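Local coordinates for protein putative alpha-ketoglutarate-dependent taurine dioxygenase (Burkholderia xenovorans, PDB 5HSX) that probably catalyses 2-oxoglutarate-dependent oxidation with an iron(II) centre, as an enzyme of the TauD/TfdA dioxygenase family, at residues V22-A27 and L55-V60; F256-Q259 and V263-W266. One frame throughout, in Å; residues are numbered along the deposited sequence.

Near the N terminus, the edge strand 21-24 meets the end of helix 44-57 in contact 1. This closes a loop of 27 residues that holds strand 31-34 and most of the helix. The chain then enters strand 59-62. Some two hundred residues later contact 2 closes a tighter loop, where only residues 260-262 separate its segments as the chain passes from strand 253-256 of the four-stranded sheet to strand 263-267 of the seven-stranded mixed one. The two contacts follow in series, neither nesting nor crossing. Their second segments are neighbours in the mixed sheet, joined by a probable hydrogen bond from Val60 N to Phe265 O (2.9 Å), and both contacts border this double-stranded beta-helix sheet.

Contact 1: residues V22-A27 and L55-V60; sequences VTPLSA and LKWRVV
Pro24 and Trp57 face each other with their CA atoms 7.5 Å apart, where the outermost strand 21-24 passes the last turn of helix 44-57; no backbone pairing joins the segments, since strand 31-34 lies between strands 21-24 and 59-62 in the mixed sheet of the double-stranded beta-helix fold. The contact is therefore made around one indole. Pro24 lies over a face of Trp57: its CB is 3.7 Å from the centroid of the six-membered ring and 19° off the normal, a CH-pi contact, while its CG reaches Trp57 CZ2 at 3.4 Å. Proline suits this place because its compact, rigid ring sets CH groups against an aromatic face. Lys56 CG lies over the opposite face near the rim, so the indole is sandwiched between aliphatic groups. Val22 reaches the pyrrole end with CG1, which stands anti to the backbone N (chi1 180°) and approaches Trp57 CD1 to 4.1 Å. Just after Trp57, Arg58 takes positive phi (77°) as the chain leaves the helix for strand 59-62. Tyr146 of the second subunit packs on Pro24, placing this corner at the dimer interface. At the far rim of the indole, Trp57 CZ3 meets two backbone carbonyls, Ser26 O obliquely at 3.5 Å and Ala27 O near the ring plane at 3.6 Å.

Contact 2: residues F256-Q259 and V263-W266; sequences FKWQ and VAFW
Val263 opens the strand beside the indole of Trp258, meeting it through its backbone: Val263 N lies 4.3 Å from Trp258 CZ3. The valine CB points away from the loop, and its branched side chain packs on Phe62 and Ile137 of the flanking strands. Ala264 makes the main contact. Its CB points toward the loop and comes obliquely to the outer end of the six-membered ring, 3.6 Å from Trp258 CH2 and 4.0 Å from CZ2. A single methyl suits the place, letting the broad ring come close to the strand. Trp258 reaches there with CG beside the backbone N and anti to the carbonyl carbon (chi1 -68°), which sends the indole from the loop toward the strand. One of its faces receives the edge of Phe256, whose CE2 stands 3.6 Å above the plane over the ring centre. After Phe265, which packs against Phe79 and Val60, Trp266 again points toward the loop side but turns its ring to Trp152 and His273. His273 is a ligand of the bound sodium ion, so the strand runs from this packing toward the metal site of the cupin-type fold; the side chain of Trp258 lies about 11 Å from the sodium ion. Trp258 NE1 donates to Thr150 OG1 and the ring has a cation-pi partner in Arg286. The contact is thus apolar across the segments, while the indole's one polar atom is satisfied despite burial, and that hydrogen bond restricts the rotation of the ring resting on Ala264.

Contact 1: residues V22-A27 and L55-V60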
ATOM      1  N   VAL B  22     -19.328   0.645  12.689  1.00 29.25           N
ATOM      2  CA  VAL B  22     -17.901   0.853  12.446  1.00 29.21           C
ATOM      3  C   VAL B  22     -17.313  -0.448  11.918  1.00 36.08           C
ATOM      4  O   VAL B  22     -17.393  -1.487  12.586  1.00 35.93           O
ATOM      5  CB  VAL B  22     -17.160   1.308  13.714  1.00 28.65           C
ATOM      6  CG1 VAL B  22     -15.658   1.511  13.413  1.00 27.85           C
ATOM      7  CG2 VAL B  22     -17.789   2.576  14.274  1.00 31.51           C
ATOM      8  N   THR B  23     -16.717  -0.388  10.727  1.00 28.44           N
ATOM      9  CA  THR B  23     -16.169  -1.565  10.049  1.00 26.73           C
ATOM     10  C   THR B  23     -14.679  -1.354   9.831  1.00 26.56           C
ATOM     11  O   THR B  23     -14.284  -0.650   8.887  1.00 25.97           O
ATOM     12  CB  THR B  23     -16.873  -1.809   8.714  1.00 27.17           C
ATOM     13  OG1 THR B  23     -18.277  -1.991   8.941  1.00 34.56           O
ATOM     14  CG2 THR B  23     -16.323  -3.062   8.034  1.00 33.10           C
ATOM     15  N   PRO B  24     -13.818  -1.944  10.657  1.00 24.24           N
ATOM     16  CA  PRO B  24     -12.376  -1.731  10.495  1.00 20.96           C
ATOM     17  C   PRO B  24     -11.858  -2.327   9.195  1.00 24.47           C
ATOM     18  O   PRO B  24     -12.403  -3.298   8.655  1.00 25.42           O
ATOM     19  CB  PRO B  24     -11.770  -2.444  11.710  1.00 25.00           C
ATOM     20  CG  PRO B  24     -12.914  -2.573  12.690  1.00 26.71           C
ATOM     21  CD  PRO B  24     -14.132  -2.754  11.846  1.00 29.50           C
ATOM     22  N   LEU B  25     -10.766  -1.743   8.707  1.00 22.53           N
ATOM     23  CA  LEU B  25     -10.224  -2.095   7.407  1.00 22.00           C
ATOM     24  C   LEU B  25      -8.838  -2.723   7.455  1.00 25.08           C
ATOM     25  O   LEU B  25      -8.383  -3.245   6.430  1.00 24.56           O
ATOM     26  CB  LEU B  25     -10.193  -0.852   6.501  1.00 21.70           C
ATOM     27  CG  LEU B  25     -11.591  -0.344   6.152  1.00 25.51           C
ATOM     28  CD1 LEU B  25     -11.555   1.050   5.522  1.00 25.93           C
ATOM     29  CD2 LEU B  25     -12.281  -1.335   5.220  1.00 28.48           C
ATOM     30  N   SER B  26      -8.162  -2.706   8.599  1.00 21.17           N
ATOM     31  CA  SER B  26      -6.885  -3.391   8.766  1.00 19.98           C
ATOM     32  C   SER B  26      -6.695  -3.611  10.257  1.00 25.59           C
ATOM     33  O   SER B  26      -7.541  -3.220  11.061  1.00 25.54           O
ATOM     34  CB  SER B  26      -5.724  -2.594   8.161  1.00 22.70           C
ATOM     35  OG  SER B  26      -5.386  -1.485   8.981  1.00 21.42           O
ATOM     36  N   ALA B  27      -5.580  -4.251  10.625  1.00 22.92           N
ATOM     37  CA  ALA B  27      -5.380  -4.602  12.030  1.00 23.50           C
ATOM     38  C   ALA B  27      -5.428  -3.367  12.922  1.00 26.79           C
ATOM     39  O   ALA B  27      -5.995  -3.410  14.020  1.00 26.98           O
ATOM     40  CB  ALA B  27      -4.054  -5.339  12.214  1.00 28.58           C
ATOM     41  N   LEU B  55     -10.562   8.637  16.762  1.00 22.05           N
ATOM     42  CA  LEU B  55      -9.406   8.517  17.644  1.00 20.83           C
ATOM     43  C   LEU B  55      -8.880   7.088  17.672  1.00 22.32           C
ATOM     44  O   LEU B  55      -7.662   6.872  17.740  1.00 24.40           O
ATOM     45  CB  LEU B  55      -9.764   8.982  19.059  1.00 22.46           C
ATOM     46  CG  LEU B  55     -10.125  10.461  19.210  1.00 27.25           C
ATOM     47  CD1 LEU B  55     -10.235  10.817  20.679  1.00 27.15           C
ATOM     48  CD2 LEU B  55      -9.116  11.357  18.504  1.00 29.02           C
ATOM     49  N   LYS B  56      -9.772   6.104  17.572  1.00 21.29           N
ATOM     50  CA  LYS B  56      -9.362   4.710  17.700  1.00 23.00           C
ATOM     51  C   LYS B  56      -8.749   4.165  16.415  1.00 23.60           C
ATOM     52  O   LYS B  56      -7.758   3.422  16.459  1.00 23.49           O
ATOM     53  CB  LYS B  56     -10.564   3.860  18.100  1.00 25.41           C
ATOM     54  CG  LYS B  56     -10.266   2.373  18.219  1.00 28.58           C
ATOM     55  CD  LYS B  56     -11.536   1.637  18.624  1.00 31.99           C
ATOM     56  CE  LYS B  56     -11.316   0.151  18.792  1.00 31.95           C
ATOM     57  NZ  LYS B  56     -12.600  -0.484  19.188  1.00 40.73           N
ATOM     58  N   TRP B  57      -9.322   4.506  15.267  1.00 21.60           N
ATOM     59  CA  TRP B  57      -8.900   3.926  13.995  1.00 18.84           C
ATOM     60  C   TRP B  57      -8.069   4.878  13.140  1.00 23.35           C
ATOM     61  O   TRP B  57      -7.622   4.479  12.054  1.00 19.71           O
ATOM     62  CB  TRP B  57     -10.134   3.425  13.225  1.00 19.13           C
ATOM     63  CG  TRP B  57     -10.701   2.194  13.898  1.00 22.12           C
ATOM     64  CD1 TRP B  57     -11.838   2.105  14.658  1.00 30.09           C
ATOM     65  CD2 TRP B  57     -10.102   0.890  13.919  1.00 23.90           C
ATOM     66  NE1 TRP B  57     -11.992   0.816  15.123  1.00 26.11           N
ATOM     67  CE2 TRP B  57     -10.938   0.055  14.691  1.00 27.22           C
ATOM     68  CE3 TRP B  57      -8.948   0.344  13.340  1.00 23.21           C
ATOM     69  CZ2 TRP B  57     -10.652  -1.298  14.911  1.00 30.48           C
ATOM     70  CZ3 TRP B  57      -8.664  -0.999  13.554  1.00 26.00           C
ATOM     71  CH2 TRP B  57      -9.515  -1.805  14.335  1.00 26.27           C
ATOM     72  N   ARG B  58      -7.853   6.117  13.605  1.00 21.84           N
ATOM     73  CA  ARG B  58      -6.941   7.102  13.012  1.00 18.59           C
ATOM     74  C   ARG B  58      -7.495   7.773  11.759  1.00 21.87           C
ATOM     75  O   ARG B  58      -7.258   8.967  11.546  1.00 20.99           O
ATOM     76  CB  ARG B  58      -5.581   6.497  12.664  1.00 15.94           C
ATOM     77  CG  ARG B  58      -4.951   5.607  13.721  1.00 19.20           C
ATOM     78  CD  ARG B  58      -4.925   6.254  15.090  1.00 26.37           C
ATOM     79  NE  ARG B  58      -4.417   5.291  16.062  1.00 23.56           N
ATOM     80  CZ  ARG B  58      -4.134   5.575  17.328  1.00 24.50           C
ATOM     81  NH1 ARG B  58      -4.290   6.806  17.790  1.00 21.20           N
ATOM     82  NH2 ARG B  58      -3.684   4.619  18.128  1.00 23.98           N
ATOM     83  N   VAL B  59      -8.171   7.015  10.901  1.00 21.08           N
ATOM     84  CA  VAL B  59      -8.871   7.566   9.744  1.00 19.77           C
ATOM     85  C   VAL B  59     -10.170   6.789   9.569  1.00 20.44           C
ATOM     86  O   VAL B  59     -10.174   5.556   9.638  1.00 21.21           O
ATOM     87  CB  VAL B  59      -8.026   7.521   8.450  1.00 18.26           C
ATOM     88  CG1 VAL B  59      -7.527   6.076   8.121  1.00 17.85           C
ATOM     89  CG2 VAL B  59      -8.826   8.090   7.278  1.00 18.90           C
ATOM     90  N   VAL B  60     -11.274   7.501   9.372  1.00 19.38           N
ATOM     91  CA  VAL B  60     -12.559   6.859   9.154  1.00 21.60           C
ATOM     92  C   VAL B  60     -13.109   7.315   7.810  1.00 23.06           C
ATOM     93  O   VAL B  60     -12.826   8.423   7.336  1.00 23.22           O
ATOM     94  CB  VAL B  60     -13.557   7.134  10.300  1.00 21.94           C
ATOM     95  CG1 VAL B  60     -13.030   6.520  11.605  1.00 20.75           C
ATOM     96  CG2 VAL B  60     -13.807   8.638  10.481  1.00 27.83           C
TER

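Contact 2: residues F256-Q259 and V263-W266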
ATOM      1  N   PHE B 256      -7.172   3.246   0.412  1.00 19.81           N
ATOM      2  CA  PHE B 256      -8.574   3.595   0.200  1.00 18.34           C
ATOM      3  C   PHE B 256      -8.795   3.866  -1.278  1.00 21.90           C
ATOM      4  O   PHE B 256      -8.123   4.724  -1.858  1.00 20.93           O
ATOM      5  CB  PHE B 256      -8.952   4.831   1.025  1.00 19.87           C
ATOM      6  CG  PHE B 256     -10.417   5.192   0.980  1.00 22.66           C
ATOM      7  CD1 PHE B 256     -11.365   4.388   1.596  1.00 24.60           C
ATOM      8  CD2 PHE B 256     -10.833   6.364   0.378  1.00 22.73           C
ATOM      9  CE1 PHE B 256     -12.708   4.737   1.578  1.00 22.20           C
ATOM     10  CE2 PHE B 256     -12.172   6.727   0.369  1.00 23.31           C
ATOM     11  CZ  PHE B 256     -13.110   5.914   0.972  1.00 23.34           C
ATOM     12  N   LYS B 257      -9.738   3.157  -1.880  1.00 20.70           N
ATOM     13  CA  LYS B 257     -10.129   3.415  -3.257  1.00 21.57           C
ATOM     14  C   LYS B 257     -11.378   4.279  -3.242  1.00 21.84           C
ATOM     15  O   LYS B 257     -12.422   3.865  -2.719  1.00 22.44           O
ATOM     16  CB  LYS B 257     -10.367   2.120  -4.034  1.00 22.06           C
ATOM     17  CG  LYS B 257     -10.804   2.392  -5.472  1.00 19.85           C
ATOM     18  CD  LYS B 257     -10.814   1.119  -6.300  1.00 22.52           C
ATOM     19  CE  LYS B 257     -11.066   1.422  -7.780  1.00 24.67           C
ATOM     20  NZ  LYS B 257     -12.401   2.040  -8.050  1.00 26.57           N
ATOM     21  N   TRP B 258     -11.259   5.480  -3.800  1.00 22.56           N
ATOM     22  CA  TRP B 258     -12.335   6.460  -3.766  1.00 22.71           C
ATOM     23  C   TRP B 258     -13.487   6.076  -4.681  1.00 23.52           C
ATOM     24  O   TRP B 258     -13.315   5.402  -5.700  1.00 25.73           O
ATOM     25  CB  TRP B 258     -11.812   7.837  -4.177  1.00 22.27           C
ATOM     26  CG  TRP B 258     -10.884   8.409  -3.174  1.00 21.33           C
ATOM     27  CD1 TRP B 258      -9.541   8.188  -3.073  1.00 20.01           C
ATOM     28  CD2 TRP B 258     -11.231   9.289  -2.099  1.00 20.20           C
ATOM     29  NE1 TRP B 258      -9.030   8.880  -2.000  1.00 21.87           N
ATOM     30  CE2 TRP B 258     -10.049   9.568  -1.392  1.00 21.05           C
ATOM     31  CE3 TRP B 258     -12.429   9.874  -1.675  1.00 26.34           C
ATOM     32  CZ2 TRP B 258     -10.026  10.402  -0.277  1.00 22.49           C
ATOM     33  CZ3 TRP B 258     -12.405  10.708  -0.573  1.00 21.84           C
ATOM     34  CH2 TRP B 258     -11.212  10.958   0.121  1.00 24.59           C
ATOM     35  N   GLN B 259     -14.677   6.520  -4.297  1.00 26.43           N
ATOM     36  CA  GLN B 259     -15.833   6.578  -5.174  1.00 31.46           C
ATOM     37  C   GLN B 259     -16.455   7.955  -5.016  1.00 30.76           C
ATOM     38  O   GLN B 259     -16.215   8.646  -4.022  1.00 27.68           O
ATOM     39  CB  GLN B 259     -16.869   5.490  -4.847  1.00 31.72           C
ATOM     40  CG  GLN B 259     -16.339   4.064  -4.965  1.00 33.04           C
ATOM     41  CD  GLN B 259     -17.373   3.041  -4.538  1.00 39.32           C
ATOM     42  OE1 GLN B 259     -18.544   3.146  -4.899  1.00 43.60           O
ATOM     43  NE2 GLN B 259     -16.949   2.058  -3.748  1.00 37.66           N
ATOM     44  N   VAL B 263     -15.987  10.007   1.655  1.00 24.30           N
ATOM     45  CA  VAL B 263     -15.417  10.990   2.570  1.00 22.56           C
ATOM     46  C   VAL B 263     -14.350  10.292   3.401  1.00 25.33           C
ATOM     47  O   VAL B 263     -14.567   9.180   3.889  1.00 25.93           O
ATOM     48  CB  VAL B 263     -16.491  11.615   3.490  1.00 25.64           C
ATOM     49  CG1 VAL B 263     -15.858  12.658   4.431  1.00 24.38           C
ATOM     50  CG2 VAL B 263     -17.617  12.241   2.667  1.00 28.47           C
ATOM     51  N   ALA B 264     -13.196  10.941   3.553  1.00 20.54           N
ATOM     52  CA  ALA B 264     -12.140  10.484   4.446  1.00 20.13           C
ATOM     53  C   ALA B 264     -11.919  11.537   5.522  1.00 22.00           C
ATOM     54  O   ALA B 264     -11.791  12.726   5.214  1.00 22.12           O
ATOM     55  CB  ALA B 264     -10.838  10.226   3.676  1.00 20.91           C
ATOM     56  N   PHE B 265     -11.869  11.094   6.779  1.00 18.62           N
ATOM     57  CA  PHE B 265     -11.761  11.962   7.952  1.00 20.58           C
ATOM     58  C   PHE B 265     -10.603  11.403   8.769  1.00 21.36           C
ATOM     59  O   PHE B 265     -10.714  10.301   9.316  1.00 20.75           O
ATOM     60  CB  PHE B 265     -13.084  11.930   8.731  1.00 21.99           C
ATOM     61  CG  PHE B 265     -13.184  12.872   9.925  1.00 20.24           C
ATOM     62  CD1 PHE B 265     -12.188  13.783  10.252  1.00 19.77           C
ATOM     63  CD2 PHE B 265     -14.326  12.830  10.713  1.00 22.31           C
ATOM     64  CE1 PHE B 265     -12.341  14.635  11.344  1.00 22.56           C
ATOM     65  CE2 PHE B 265     -14.483  13.671  11.806  1.00 25.07           C
ATOM     66  CZ  PHE B 265     -13.484  14.574  12.127  1.00 25.36           C
ATOM     67  N   TRP B 266      -9.471  12.110   8.820  1.00 18.79           N
ATOM     68  CA  TRP B 266      -8.301  11.535   9.473  1.00 19.40           C
ATOM     69  C   TRP B 266      -7.726  12.454  10.540  1.00 20.15           C
ATOM     70  O   TRP B 266      -7.870  13.680  10.486  1.00 19.56           O
ATOM     71  CB  TRP B 266      -7.194  11.161   8.478  1.00 19.06           C
ATOM     72  CG  TRP B 266      -6.528  12.280   7.725  1.00 20.95           C
ATOM     73  CD1 TRP B 266      -5.382  12.936   8.077  1.00 21.99           C
ATOM     74  CD2 TRP B 266      -6.917  12.806   6.450  1.00 19.14           C
ATOM     75  NE1 TRP B 266      -5.053  13.862   7.112  1.00 23.42           N
ATOM     76  CE2 TRP B 266      -5.976  13.800   6.102  1.00 22.99           C
ATOM     77  CE3 TRP B 266      -7.978  12.547   5.579  1.00 20.75           C
ATOM     78  CZ2 TRP B 266      -6.063  14.534   4.912  1.00 24.34           C
ATOM     79  CZ3 TRP B 266      -8.058  13.275   4.389  1.00 27.50           C
ATOM     80  CH2 TRP B 266      -7.110  14.263   4.077  1.00 27.72           C
TER